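Local coordinates for sensor protein kinase WalK (Staphylococcus aureus, PDB 4YWZ) that probably senses a signal outside the cell as the receptor domain of an essential histidine kinase of the WalKR two-component system, at residues A[6-11]-A[142-147]; A[13-18]-A[138-143]; A[68-73]-A[84-89]; A[119-124]-A[133-138]. The protein carries 1 engineered substitution. All coordinates share one frame; numbering follows the deposited sequence.

In the fold
Contacts 1, 2 and 4 are buried, whereas contact 3 lies largely at the surface. Contacts 1 and 2 hold the same elements, the long N-terminal helix 7-37 and the C-terminal helix 141-149; they share V143, and both border the second subunit. Their chemistry is mainly apolar, leucines and a glutamate stem in contact 1 and a phenylalanine in contact 2. Contact 4, whose centre lies about 3 Å from the centre of the chain, pairs two inner strands by regular main-chain bonds and buried asparagines; S138 passes from it into contact 2. Contact 3 fastens a loop beside edge strand 71-74 with irregular backbone bonds and waters, and meets contact 4 where D89 packs on Y135.

Contact 1 of 4, residues A[6-11]-A[142-147]; sequences NLEKEL and DVYNQL
An antiparallel helix pair joins the two ends of the domain here, with L147 of helix 141-149 set against L7, E8 and L11 of helix 7-37. The short axes run 153° apart and approach to 10.6 Å. L147 divides its two methyls between partners. L147 CD1 lies 3.4 Å from E8 CG, meeting the aliphatic stem at about a right angle, while L147 CD2 is 3.9 Å from L11 CD1 and a looser 4.2 Å from L7 CD2; each of these leucines runs past L147 in the direction opposite to it. One turn away, V143 CG1 rests 3.9 Å from L11 CB. The E8 chain is extended, with CG anti to the backbone N (chi1 176°), which lays its methylenes against L147 and carries the carboxylate on to Y144. E8 OE2 arrives at the ring edge, 3.7 Å from Y144 CE1, the two planes being 82° apart. This suits the positive rim of an aromatic ring, and a cation-pi contact of Y144 with R116 of strand 114-126 may strengthen that polarity. L12 of helix 7-37 continues the packing on V143 and Y144. Beyond the pair lies the second subunit, whose Y22 packs on L11 and Q146.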
loop_
_atom_site.group_PDB
_atom_site.type_symbol
_atom_site.label_atom_id
_atom_site.label_comp_id
_atom_site.label_asym_id
_atom_site.label_seq_id
_atom_site.Cartn_x
_atom_site.Cartn_y
_atom_site.Cartn_z
ATOM N N ASN A 6 -14.647 -11.464 1.121
ATOM C CA ASN A 6 -13.204 -11.894 0.938
ATOM C C ASN A 6 -12.200 -10.752 0.944
ATOM O O ASN A 6 -11.026 -10.944 0.526
ATOM C CB ASN A 6 -13.045 -12.625 -0.387
ATOM C CG ASN A 6 -13.113 -14.117 -0.210
ATOM O OD1 ASN A 6 -12.092 -14.768 0.031
ATOM N ND2 ASN A 6 -14.315 -14.664 -0.274
ATOM N N LEU A 7 -12.665 -9.610 1.385
ATOM C CA LEU A 7 -11.955 -8.370 1.269
ATOM C C LEU A 7 -10.663 -8.471 2.118
ATOM O O LEU A 7 -9.562 -8.035 1.684
ATOM C CB LEU A 7 -12.799 -7.235 1.765
ATOM C CG LEU A 7 -12.136 -5.872 1.763
ATOM C CD1 LEU A 7 -11.698 -5.414 0.368
ATOM C CD2 LEU A 7 -12.975 -4.806 2.425
ATOM N N GLU A 8 -10.786 -9.098 3.288
ATOM C CA GLU A 8 -9.610 -9.235 4.181
ATOM C C GLU A 8 -8.496 -10.024 3.514
ATOM O O GLU A 8 -7.310 -9.576 3.498
ATOM C CB GLU A 8 -10.011 -9.819 5.567
ATOM C CG GLU A 8 -8.761 -10.034 6.419
ATOM C CD GLU A 8 -9.092 -10.504 7.824
ATOM O OE1 GLU A 8 -10.230 -10.248 8.253
ATOM O OE2 GLU A 8 -8.207 -11.097 8.458
ATOM N N LYS A 9 -8.795 -11.145 2.877
ATOM C CA LYS A 9 -7.757 -11.971 2.275
ATOM C C LYS A 9 -7.151 -11.269 1.086
ATOM O O LYS A 9 -5.932 -11.299 0.853
ATOM C CB LYS A 9 -8.364 -13.331 1.872
ATOM C CG LYS A 9 -7.423 -14.200 1.063
ATOM C CD LYS A 9 -8.187 -15.322 0.360
ATOM C CE LYS A 9 -7.362 -15.934 -0.763
ATOM N NZ LYS A 9 -6.045 -16.321 -0.190
ATOM N N GLU A 10 -7.992 -10.554 0.341
ATOM C CA GLU A 10 -7.538 -9.827 -0.822
ATOM C C GLU A 10 -6.531 -8.698 -0.421
ATOM O O GLU A 10 -5.505 -8.564 -1.049
ATOM C CB GLU A 10 -8.715 -9.177 -1.523
ATOM C CG GLU A 10 -9.509 -10.103 -2.438
ATOM C CD GLU A 10 -10.871 -9.495 -2.827
ATOM O OE1 GLU A 10 -11.187 -8.287 -2.528
ATOM O OE2 GLU A 10 -11.638 -10.254 -3.490
ATOM N N LEU A 11 -6.862 -7.927 0.598
ATOM C CA LEU A 11 -6.042 -6.808 1.031
ATOM C C LEU A 11 -4.754 -7.342 1.636
ATOM O O LEU A 11 -3.705 -6.732 1.398
ATOM C CB LEU A 11 -6.767 -5.919 1.972
ATOM C CG LEU A 11 -7.991 -5.211 1.361
ATOM C CD1 LEU A 11 -8.579 -4.400 2.478
ATOM C CD2 LEU A 11 -7.539 -4.337 0.213
ATOM N N ASP A 142 -1.272 -2.153 9.536
ATOM C CA ASP A 142 -2.025 -1.105 8.910
ATOM C C ASP A 142 -3.230 -1.637 8.132
ATOM O O ASP A 142 -4.256 -0.920 8.084
ATOM C CB ASP A 142 -1.119 -0.236 8.010
ATOM C CG ASP A 142 -0.104 0.727 8.780
ATOM O OD1 ASP A 142 -0.327 1.143 9.962
ATOM O OD2 ASP A 142 0.823 1.162 8.031
ATOM N N VAL A 143 -3.166 -2.857 7.516
ATOM C CA VAL A 143 -4.267 -3.544 6.848
ATOM C C VAL A 143 -5.355 -3.911 7.877
ATOM O O VAL A 143 -6.507 -3.559 7.733
ATOM C CB VAL A 143 -3.827 -4.775 6.052
ATOM C CG1 VAL A 143 -5.036 -5.336 5.413
ATOM C CG2 VAL A 143 -2.697 -4.324 5.047
ATOM N N TYR A 144 -4.949 -4.607 8.946
ATOM C CA TYR A 144 -5.905 -4.972 9.995
ATOM C C TYR A 144 -6.583 -3.796 10.613
ATOM O O TYR A 144 -7.817 -3.820 10.837
ATOM C CB TYR A 144 -5.172 -5.859 11.016
ATOM C CG TYR A 144 -4.733 -7.232 10.514
ATOM C CD1 TYR A 144 -5.645 -8.281 10.286
ATOM C CD2 TYR A 144 -3.437 -7.498 10.321
ATOM C CE1 TYR A 144 -5.165 -9.528 9.875
ATOM C CE2 TYR A 144 -2.975 -8.766 9.914
ATOM C CZ TYR A 144 -3.834 -9.743 9.716
ATOM O OH TYR A 144 -3.338 -10.943 9.295
ATOM N N ASN A 145 -5.841 -2.730 10.836
ATOM C CA ASN A 145 -6.384 -1.489 11.423
ATOM C C ASN A 145 -7.438 -0.878 10.497
ATOM O O ASN A 145 -8.499 -0.459 10.912
ATOM C CB ASN A 145 -5.354 -0.449 11.748
ATOM C CG ASN A 145 -4.506 -0.763 13.013
ATOM O OD1 ASN A 145 -4.947 -1.491 13.895
ATOM N ND2 ASN A 145 -3.311 -0.268 13.021
ATOM N N GLN A 146 -7.125 -0.855 9.208
ATOM C CA GLN A 146 -8.100 -0.265 8.251
ATOM C C GLN A 146 -9.346 -1.147 8.149
ATOM O O GLN A 146 -10.447 -0.616 8.051
ATOM C CB GLN A 146 -7.402 0.011 6.959
ATOM C CG GLN A 146 -8.393 0.645 5.967
ATOM C CD GLN A 146 -9.049 1.978 6.373
ATOM O OE1 GLN A 146 -8.692 2.628 7.382
ATOM N NE2 GLN A 146 -10.057 2.390 5.522
ATOM N N LEU A 147 -9.201 -2.455 8.154
ATOM C CA LEU A 147 -10.347 -3.373 8.076
ATOM C C LEU A 147 -11.240 -3.141 9.291
ATOM O O LEU A 147 -12.472 -3.116 9.220
ATOM C CB LEU A 147 -9.860 -4.805 7.990
ATOM C CG LEU A 147 -9.283 -5.268 6.667
ATOM C CD1 LEU A 147 -8.624 -6.609 6.780
ATOM C CD2 LEU A 147 -10.481 -5.406 5.743
#

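Contact 2 of 4, residues A[13-18]-A[138-143]; sequences DNFKKN and SKINDV
F15 projects from helix 7-37 into the bend that links strand 129-138 to helix 141-149, and its ring meets S138, K139, I140 and V143. F15 CB already touches V143, 3.9 Å from V143 CG2, and with CG anti to the backbone N (chi1 180°) the ring is carried toward residues 138-143. F15 CD2 draws closer to the same methyl, 3.6 Å from V143 CG2. On the other ortho position, F15 CD1 lies 3.7 Å from I140 CG1. F15 CE1 has S138 OG at its edge and in the ring plane, 3.5 Å away. At the tip, F15 CZ comes within 3.4 Å of I140 N, and K139, the centre of an inverse gamma turn, brings its carbonyl group up to CZ and CE2. One ring face receives I140 CA in a CH-pi contact, 26° off the normal. The stem of K16 crosses I140 at a slant, K16 CE to I140 CD1 at 3.9 Å. The ring thus packs against the turn by dispersion and weak CH-pi attraction, while the nearby polar groups have bonds of their own: S138 OG with W118 O, D142 N to K139 O, and a weak one from I140 N to S138 O.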
loop_
_atom_site.group_PDB
_atom_site.type_symbol
_atom_site.label_atom_id
_atom_site.label_comp_id
_atom_site.label_asym_id
_atom_site.label_seq_id
_atom_site.Cartn_x
_atom_site.Cartn_y
_atom_site.Cartn_z
ATOM N N ASP A 13 -3.266 -10.228 0.942
ATOM C CA ASP A 13 -2.470 -10.739 -0.190
ATOM C C ASP A 13 -1.871 -9.637 -1.003
ATOM O O ASP A 13 -0.771 -9.742 -1.404
ATOM C CB ASP A 13 -3.308 -11.603 -1.126
ATOM C CG ASP A 13 -3.668 -12.977 -0.559
ATOM O OD1 ASP A 13 -3.126 -13.453 0.447
ATOM O OD2 ASP A 13 -4.551 -13.558 -1.150
ATOM N N ASN A 14 -2.578 -8.511 -1.227
ATOM C CA ASN A 14 -2.037 -7.445 -1.996
ATOM C C ASN A 14 -0.843 -6.795 -1.237
ATOM O O ASN A 14 0.235 -6.457 -1.817
ATOM C CB ASN A 14 -3.057 -6.287 -2.230
ATOM C CG ASN A 14 -4.248 -6.647 -3.014
ATOM O OD1 ASN A 14 -4.247 -7.582 -3.786
ATOM N ND2 ASN A 14 -5.339 -5.831 -2.826
ATOM N N PHE A 15 -1.018 -6.618 0.098
ATOM C CA PHE A 15 0.060 -6.040 0.922
ATOM C C PHE A 15 1.351 -6.907 0.801
ATOM O O PHE A 15 2.423 -6.350 0.584
ATOM C CB PHE A 15 -0.380 -6.009 2.373
ATOM C CG PHE A 15 0.644 -5.437 3.313
ATOM C CD1 PHE A 15 1.596 -6.254 3.862
ATOM C CD2 PHE A 15 0.613 -4.107 3.706
ATOM C CE1 PHE A 15 2.575 -5.755 4.742
ATOM C CE2 PHE A 15 1.543 -3.612 4.563
ATOM C CZ PHE A 15 2.546 -4.440 5.068
ATOM N N LYS A 16 1.197 -8.220 0.951
ATOM C CA LYS A 16 2.347 -9.199 0.928
ATOM C C LYS A 16 2.976 -9.198 -0.454
ATOM O O LYS A 16 4.201 -9.101 -0.601
ATOM C CB LYS A 16 1.897 -10.567 1.329
ATOM C CG LYS A 16 1.500 -10.655 2.794
ATOM C CD LYS A 16 0.922 -12.019 3.062
ATOM C CE LYS A 16 0.467 -12.112 4.460
ATOM N NZ LYS A 16 -0.058 -13.461 4.808
ATOM N N LYS A 17 2.121 -9.158 -1.488
ATOM C CA LYS A 17 2.642 -9.202 -2.895
ATOM C C LYS A 17 3.464 -8.021 -3.169
ATOM O O LYS A 17 4.580 -8.069 -3.718
ATOM C CB LYS A 17 1.533 -9.326 -3.892
ATOM C CG LYS A 17 2.018 -9.479 -5.335
ATOM C CD LYS A 17 0.777 -9.463 -6.259
ATOM C CE LYS A 17 1.243 -9.528 -7.688
ATOM N NZ LYS A 17 0.063 -9.467 -8.588
ATOM N N ASN A 18 3.009 -6.854 -2.739
ATOM C CA ASN A 18 3.749 -5.657 -2.806
ATOM C C ASN A 18 5.174 -5.620 -2.139
ATOM O O ASN A 18 6.200 -5.207 -2.728
ATOM C CB ASN A 18 2.837 -4.617 -2.262
ATOM C CG ASN A 18 3.144 -3.242 -2.758
ATOM O OD1 ASN A 18 3.061 -2.942 -3.994
ATOM N ND2 ASN A 18 3.567 -2.403 -1.845
ATOM N N SER A 138 7.476 -5.789 8.190
ATOM C CA SER A 138 6.539 -4.939 7.446
ATOM C C SER A 138 5.300 -4.717 8.264
ATOM O O SER A 138 4.819 -5.574 9.028
ATOM C CB SER A 138 6.333 -5.530 6.061
ATOM O OG SER A 138 5.618 -6.695 6.116
ATOM N N LYS A 139 4.732 -3.520 8.051
ATOM C CA LYS A 139 3.631 -3.010 8.897
ATOM C C LYS A 139 2.272 -3.484 8.442
ATOM O O LYS A 139 1.318 -2.697 8.140
ATOM C CB LYS A 139 3.721 -1.503 8.898
ATOM C CG LYS A 139 4.976 -0.897 9.475
ATOM C CD LYS A 139 4.977 0.593 9.374
ATOM C CE LYS A 139 6.278 1.121 9.911
ATOM N NZ LYS A 139 6.423 2.618 9.944
ATOM N N ILE A 140 2.062 -4.787 8.447
ATOM C CA ILE A 140 0.801 -5.378 8.031
ATOM C C ILE A 140 -0.407 -4.959 8.941
ATOM O O ILE A 140 -1.553 -5.106 8.490
ATOM C CB ILE A 140 0.890 -6.905 7.907
ATOM C CG1 ILE A 140 -0.122 -7.449 6.941
ATOM C CG2 ILE A 140 0.860 -7.595 9.259
ATOM C CD1 ILE A 140 0.209 -8.811 6.438
ATOM N N ASN A 141 -0.088 -4.473 10.151
ATOM C CA ASN A 141 -1.157 -4.058 11.073
ATOM C C ASN A 141 -1.865 -2.890 10.489
ATOM O O ASN A 141 -3.056 -2.696 10.822
ATOM C CB ASN A 141 -0.687 -3.707 12.455
ATOM C CG ASN A 141 -1.735 -4.048 13.461
ATOM O OD1 ASN A 141 -2.447 -5.008 13.274
ATOM N ND2 ASN A 141 -1.947 -3.144 14.391
ATOM N N ASP A 142 -1.272 -2.153 9.536
ATOM C CA ASP A 142 -2.025 -1.105 8.910
ATOM C C ASP A 142 -3.230 -1.637 8.132
ATOM O O ASP A 142 -4.256 -0.920 8.084
ATOM C CB ASP A 142 -1.119 -0.236 8.010
ATOM C CG ASP A 142 -0.104 0.727 8.780
ATOM O OD1 ASP A 142 -0.327 1.143 9.962
ATOM O OD2 ASP A 142 0.823 1.162 8.031
ATOM N N VAL A 143 -3.166 -2.857 7.516
ATOM C CA VAL A 143 -4.267 -3.544 6.848
ATOM C C VAL A 143 -5.355 -3.911 7.877
ATOM O O VAL A 143 -6.507 -3.559 7.733
ATOM C CB VAL A 143 -3.827 -4.775 6.052
ATOM C CG1 VAL A 143 -5.036 -5.336 5.413
ATOM C CG2 VAL A 143 -2.697 -4.324 5.047
#

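Contact 3 of 4, residues A[68-73]-A[84-89]; sequences DQIIIA and NQKAND
Backbone-to-backbone bonding around a single beta bridge, I70 with K86, ties the turn entering edge strand 71-74 to the loop that leads into helix 90-98. The touching parts run 103° apart, yet three main-chain bonds span them: I71 N gives to Q85 O at 2.9 Å, N84 N to I71 O at 2.7 Å, and A87 N to Q69 O at 2.8 Å. The first is almost straight, 176° at the hydrogen. Two CA-H...O contacts, K86 CA to Q69 O and I70 CA to Q85 O, reinforce the bridge. K86 bends at chi2 (-83°), which folds its chain back over I70 and puts K86 NZ 2.9 Å from D68 O, in the carbonyl plane. On the way, K86 CE presses tightly on I70 CD1 at 3.5 Å. The other branch of I70, CG2, sits 3.6 Å from N84 CA, and I71 CD1 lies 3.9 Å from A87 CA, on a buried side chain that I65 and L82 also pack against. Q69 OE1 is hydrogen-bonded to Q93 NE2 of helix 90-98 and is further linked through two waters; one accepts from D89 N, the other from N88 N. D89 in turn caps that helix, its OD1 taking V92 N. Because most of the grip lies in main-chain amides and carbonyls, the loop's path is set chiefly by backbone; the ammonium group of K86 donates to a main-chain carbonyl, a charge-dipole bond, and the D68 carboxylate, near but not in contact, may contribute mild long-range attraction.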
loop_
_atom_site.group_PDB
_atom_site.type_symbol
_atom_site.label_atom_id
_atom_site.label_comp_id
_atom_site.label_asym_id
_atom_site.label_seq_id
_atom_site.Cartn_x
_atom_site.Cartn_y
_atom_site.Cartn_z
ATOM N N ASP A 68 26.929 -16.644 7.805
ATOM C CA ASP A 68 27.138 -17.117 9.131
ATOM C C ASP A 68 26.197 -16.532 10.149
ATOM O O ASP A 68 26.419 -16.592 11.347
ATOM C CB ASP A 68 28.599 -16.767 9.564
ATOM C CG ASP A 68 29.654 -17.390 8.653
ATOM O OD1 ASP A 68 29.476 -18.499 8.182
ATOM O OD2 ASP A 68 30.623 -16.719 8.338
ATOM N N GLN A 69 25.068 -15.916 9.695
ATOM C CA GLN A 69 24.035 -15.385 10.546
ATOM C C GLN A 69 24.406 -14.127 11.294
ATOM O O GLN A 69 23.735 -13.708 12.255
ATOM C CB GLN A 69 23.464 -16.462 11.463
ATOM C CG GLN A 69 22.968 -17.617 10.658
ATOM C CD GLN A 69 22.594 -18.745 11.535
ATOM O OE1 GLN A 69 21.661 -18.621 12.403
ATOM N NE2 GLN A 69 23.196 -19.918 11.228
ATOM N N ILE A 70 25.430 -13.429 10.834
ATOM C CA ILE A 70 25.803 -12.179 11.474
ATOM C C ILE A 70 25.051 -11.030 10.845
ATOM O O ILE A 70 24.955 -10.941 9.597
ATOM C CB ILE A 70 27.318 -11.936 11.238
ATOM C CG1 ILE A 70 28.177 -13.073 11.823
ATOM C CG2 ILE A 70 27.721 -10.595 11.840
ATOM C CD1 ILE A 70 27.951 -13.252 13.276
ATOM N N ILE A 71 24.456 -10.194 11.696
ATOM C CA ILE A 71 23.776 -8.993 11.265
ATOM C C ILE A 71 24.804 -7.995 10.784
ATOM O O ILE A 71 25.619 -7.495 11.571
ATOM C CB ILE A 71 22.876 -8.430 12.324
ATOM C CG1 ILE A 71 21.794 -9.445 12.682
ATOM C CG2 ILE A 71 22.191 -7.160 11.840
ATOM C CD1 ILE A 71 21.073 -9.228 13.991
ATOM N N ILE A 72 24.734 -7.667 9.502
ATOM C CA ILE A 72 25.721 -6.772 8.832
ATOM C C ILE A 72 25.239 -5.367 8.830
ATOM O O ILE A 72 26.049 -4.360 9.010
ATOM C CB ILE A 72 25.977 -7.276 7.366
ATOM C CG1 ILE A 72 26.584 -8.684 7.323
ATOM C CG2 ILE A 72 26.896 -6.329 6.589
ATOM C CD1 ILE A 72 27.810 -8.818 8.200
ATOM N N ALA A 73 23.932 -5.185 8.623
ATOM C CA ALA A 73 23.387 -3.845 8.414
ATOM C C ALA A 73 21.917 -3.877 8.795
ATOM O O ALA A 73 21.244 -4.875 8.619
ATOM C CB ALA A 73 23.504 -3.427 6.975
ATOM N N ASN A 84 26.891 -6.896 13.897
ATOM C CA ASN A 84 27.871 -7.883 14.265
ATOM C C ASN A 84 27.447 -8.962 15.286
ATOM O O ASN A 84 28.251 -9.821 15.631
ATOM C CB ASN A 84 29.151 -7.187 14.757
ATOM C CG ASN A 84 29.817 -6.433 13.637
ATOM O OD1 ASN A 84 29.877 -6.908 12.520
ATOM N ND2 ASN A 84 30.222 -5.232 13.904
ATOM N N GLN A 85 26.213 -8.936 15.725
ATOM C CA GLN A 85 25.657 -10.002 16.521
ATOM C C GLN A 85 25.063 -11.076 15.636
ATOM O O GLN A 85 24.656 -10.820 14.522
ATOM C CB GLN A 85 24.620 -9.425 17.465
ATOM C CG GLN A 85 25.247 -8.338 18.328
ATOM C CD GLN A 85 24.440 -7.777 19.479
ATOM O OE1 GLN A 85 23.268 -7.414 19.359
ATOM N NE2 GLN A 85 25.124 -7.602 20.601
ATOM N N LYS A 86 25.007 -12.305 16.166
ATOM C CA LYS A 86 24.247 -13.352 15.570
ATOM C C LYS A 86 22.756 -13.054 15.600
ATOM O O LYS A 86 22.212 -12.610 16.598
ATOM C CB LYS A 86 24.483 -14.674 16.358
ATOM C CG LYS A 86 25.890 -15.260 16.201
ATOM C CD LYS A 86 26.085 -16.078 14.951
ATOM C CE LYS A 86 27.580 -16.347 14.768
ATOM N NZ LYS A 86 27.800 -17.433 13.757
ATOM N N ALA A 87 22.076 -13.348 14.483
ATOM C CA ALA A 87 20.621 -13.118 14.388
ATOM C C ALA A 87 19.848 -14.065 15.284
ATOM O O ALA A 87 18.795 -13.658 15.805
ATOM C CB ALA A 87 20.164 -13.306 12.959
ATOM N N ASN A 88 20.370 -15.284 15.471
ATOM C CA ASN A 88 19.690 -16.279 16.301
ATOM C C ASN A 88 18.171 -16.419 16.000
ATOM O O ASN A 88 17.300 -16.353 16.873
ATOM C CB ASN A 88 19.960 -15.963 17.768
ATOM C CG ASN A 88 21.378 -16.420 18.191
ATOM O OD1 ASN A 88 22.024 -17.203 17.496
ATOM N ND2 ASN A 88 21.887 -15.814 19.193
ATOM N N ASP A 89 17.926 -16.588 14.701
ATOM C CA ASP A 89 16.567 -16.544 14.134
ATOM C C ASP A 89 16.405 -17.752 13.230
ATOM O O ASP A 89 17.112 -17.906 12.226
ATOM C CB ASP A 89 16.356 -15.234 13.443
ATOM C CG ASP A 89 15.001 -15.070 12.846
ATOM O OD1 ASP A 89 14.504 -15.956 12.107
ATOM O OD2 ASP A 89 14.386 -13.974 13.118
HETATM O O HOH W 1 19.988 -16.780 12.543
HETATM O O HOH W 2 22.596 -17.172 14.631
#

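Contact 4 of 4, residues A[119-124]-A[133-138]; sequences VYNIPV and NIYIES
V119 to P123 pair with N133 to E137 in a beta hairpin whose strands, 114-126 and 129-138, are inner members of the five-stranded antiparallel sheet, consistent with the PAS-like fold of Cache domains. Y120 and I136 form one hydrogen-bonded pair, I122 and I134 the next, each exchanging two main-chain bonds; of these I134 N to I122 O is 2.8 Å and nearly straight at 172°. Between them stands the non-hydrogen-bonded pair N121-Y135, with V119-E137 and P123-N133 beyond on either side; N121 CA makes a CA-H...O contact of 3.2 Å with I134 O. Apolar packing governs the face of Y120, I122, I134 and I136, where helix 7-37 lies over Y120 and I136. I122 and I134 point the same way, I122 CG2 3.7 Å from I134 CB, and V124 CG2 crosses to I134 CD1 at 3.7 Å. On the opposite face V119 CG1 approaches Y135 CE2 at 3.6 Å. Polar side chains share that second face, where helix 90-98 packs on N121 and N133. N133 has CG anti to the backbone N (chi1 177°), which carries its amide over to N121; N133 ND2 donates to N121 OD1 at 2.9 Å from above the carbonyl plane, the amides turned 53° apart. N121 ND2 is engaged by N102 OD1 and S91 OG, so both ends of this buried amide are bonded, and OD1 also meets the Y135 ring edge. The E137 carboxylate is held by K108 and Y110 OH, and Y135 OH donates to the anti lone pair of E137 OE2 at 2.6 Å.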
loop_
_atom_site.group_PDB
_atom_site.type_symbol
_atom_site.label_atom_id
_atom_site.label_comp_id
_atom_site.label_asym_id
_atom_site.label_seq_id
_atom_site.Cartn_x
_atom_site.Cartn_y
_atom_site.Cartn_z
ATOM N N VAL A 119 6.836 -10.814 8.812
ATOM C CA VAL A 119 8.270 -10.980 8.645
ATOM C C VAL A 119 8.468 -11.807 7.364
ATOM O O VAL A 119 7.827 -12.854 7.137
ATOM C CB VAL A 119 8.930 -11.804 9.782
ATOM C CG1 VAL A 119 10.373 -12.256 9.447
ATOM C CG2 VAL A 119 8.803 -11.042 11.098
ATOM N N TYR A 120 9.255 -11.226 6.448
ATOM C CA TYR A 120 9.606 -11.849 5.128
ATOM C C TYR A 120 11.110 -11.910 5.072
ATOM O O TYR A 120 11.851 -10.942 5.241
ATOM C CB TYR A 120 9.022 -11.015 4.015
ATOM C CG TYR A 120 9.331 -11.548 2.632
ATOM C CD1 TYR A 120 8.666 -12.651 2.211
ATOM C CD2 TYR A 120 10.238 -10.933 1.821
ATOM C CE1 TYR A 120 8.910 -13.200 0.936
ATOM C CE2 TYR A 120 10.510 -11.422 0.557
ATOM C CZ TYR A 120 9.874 -12.565 0.171
ATOM O OH TYR A 120 10.104 -13.113 -1.133
ATOM N N ASN A 121 11.613 -13.092 4.707
ATOM C CA ASN A 121 12.974 -13.311 4.421
ATOM C C ASN A 121 13.156 -13.753 2.927
ATOM O O ASN A 121 12.428 -14.616 2.429
ATOM C CB ASN A 121 13.488 -14.491 5.240
ATOM C CG ASN A 121 13.625 -14.178 6.696
ATOM O OD1 ASN A 121 14.360 -13.275 7.038
ATOM N ND2 ASN A 121 12.942 -14.888 7.510
ATOM N N ILE A 122 14.110 -13.084 2.293
ATOM C CA ILE A 122 14.553 -13.481 0.933
ATOM C C ILE A 122 16.053 -13.618 0.911
ATOM O O ILE A 122 16.812 -12.725 1.233
ATOM C CB ILE A 122 14.026 -12.550 -0.189
ATOM C CG1 ILE A 122 14.535 -13.086 -1.554
ATOM C CG2 ILE A 122 14.352 -11.109 0.042
ATOM C CD1 ILE A 122 13.932 -12.392 -2.755
ATOM N N PRO A 123 16.511 -14.843 0.582
ATOM C CA PRO A 123 17.949 -15.008 0.501
ATOM C C PRO A 123 18.521 -14.304 -0.733
ATOM O O PRO A 123 17.857 -14.281 -1.759
ATOM C CB PRO A 123 18.124 -16.557 0.337
ATOM C CG PRO A 123 16.856 -17.116 -0.112
ATOM C CD PRO A 123 15.788 -16.099 0.360
ATOM N N VAL A 124 19.730 -13.805 -0.585
ATOM C CA VAL A 124 20.505 -13.131 -1.631
ATOM C C VAL A 124 21.439 -14.176 -2.238
ATOM O O VAL A 124 22.162 -14.807 -1.499
ATOM C CB VAL A 124 21.253 -11.903 -1.173
ATOM C CG1 VAL A 124 21.970 -11.246 -2.335
ATOM C CG2 VAL A 124 20.291 -10.935 -0.469
ATOM N N ASN A 133 20.952 -12.959 3.655
ATOM C CA ASN A 133 19.539 -12.953 3.694
ATOM C C ASN A 133 19.048 -11.547 4.019
ATOM O O ASN A 133 19.659 -10.861 4.850
ATOM C CB ASN A 133 19.009 -13.923 4.766
ATOM C CG ASN A 133 17.514 -13.897 4.898
ATOM O OD1 ASN A 133 16.798 -14.410 4.063
ATOM N ND2 ASN A 133 17.035 -13.219 5.986
ATOM N N ILE A 134 17.983 -11.176 3.316
ATOM C CA ILE A 134 17.303 -9.900 3.581
ATOM C C ILE A 134 16.125 -10.270 4.493
ATOM O O ILE A 134 15.250 -11.087 4.122
ATOM C CB ILE A 134 16.755 -9.287 2.244
ATOM C CG1 ILE A 134 17.931 -8.824 1.376
ATOM C CG2 ILE A 134 15.722 -8.173 2.551
ATOM C CD1 ILE A 134 17.518 -8.575 -0.083
ATOM N N TYR A 135 16.065 -9.699 5.698
ATOM C CA TYR A 135 15.003 -9.862 6.656
ATOM C C TYR A 135 14.217 -8.535 6.717
ATOM O O TYR A 135 14.819 -7.492 6.871
ATOM C CB TYR A 135 15.666 -10.088 8.023
ATOM C CG TYR A 135 14.771 -9.974 9.254
ATOM C CD1 TYR A 135 14.669 -8.778 9.893
ATOM C CD2 TYR A 135 14.129 -11.078 9.793
ATOM C CE1 TYR A 135 13.904 -8.647 11.060
ATOM C CE2 TYR A 135 13.417 -10.988 10.961
ATOM C CZ TYR A 135 13.271 -9.721 11.563
ATOM O OH TYR A 135 12.493 -9.539 12.707
ATOM N N ILE A 136 12.927 -8.622 6.567
ATOM C CA ILE A 136 12.051 -7.451 6.518
ATOM C C ILE A 136 10.953 -7.632 7.548
ATOM O O ILE A 136 10.287 -8.645 7.612
ATOM C CB ILE A 136 11.450 -7.260 5.157
ATOM C CG1 ILE A 136 12.523 -7.030 4.133
ATOM C CG2 ILE A 136 10.446 -6.103 5.161
ATOM C CD1 ILE A 136 11.999 -6.976 2.729
ATOM N N GLU A 137 10.778 -6.584 8.394
ATOM C CA GLU A 137 9.548 -6.409 9.257
ATOM C C GLU A 137 8.686 -5.362 8.548
ATOM O O GLU A 137 9.154 -4.234 8.247
ATOM C CB GLU A 137 9.866 -5.931 10.676
ATOM C CG GLU A 137 10.595 -6.955 11.480
ATOM C CD GLU A 137 10.925 -6.508 12.949
ATOM O OE1 GLU A 137 10.484 -5.385 13.336
ATOM O OE2 GLU A 137 11.733 -7.252 13.553
ATOM N N SER A 138 7.476 -5.789 8.190
ATOM C CA SER A 138 6.539 -4.939 7.446
ATOM C C SER A 138 5.300 -4.717 8.264
ATOM O O SER A 138 4.819 -5.574 9.028
ATOM C CB SER A 138 6.333 -5.530 6.061
ATOM O OG SER A 138 5.618 -6.695 6.116
#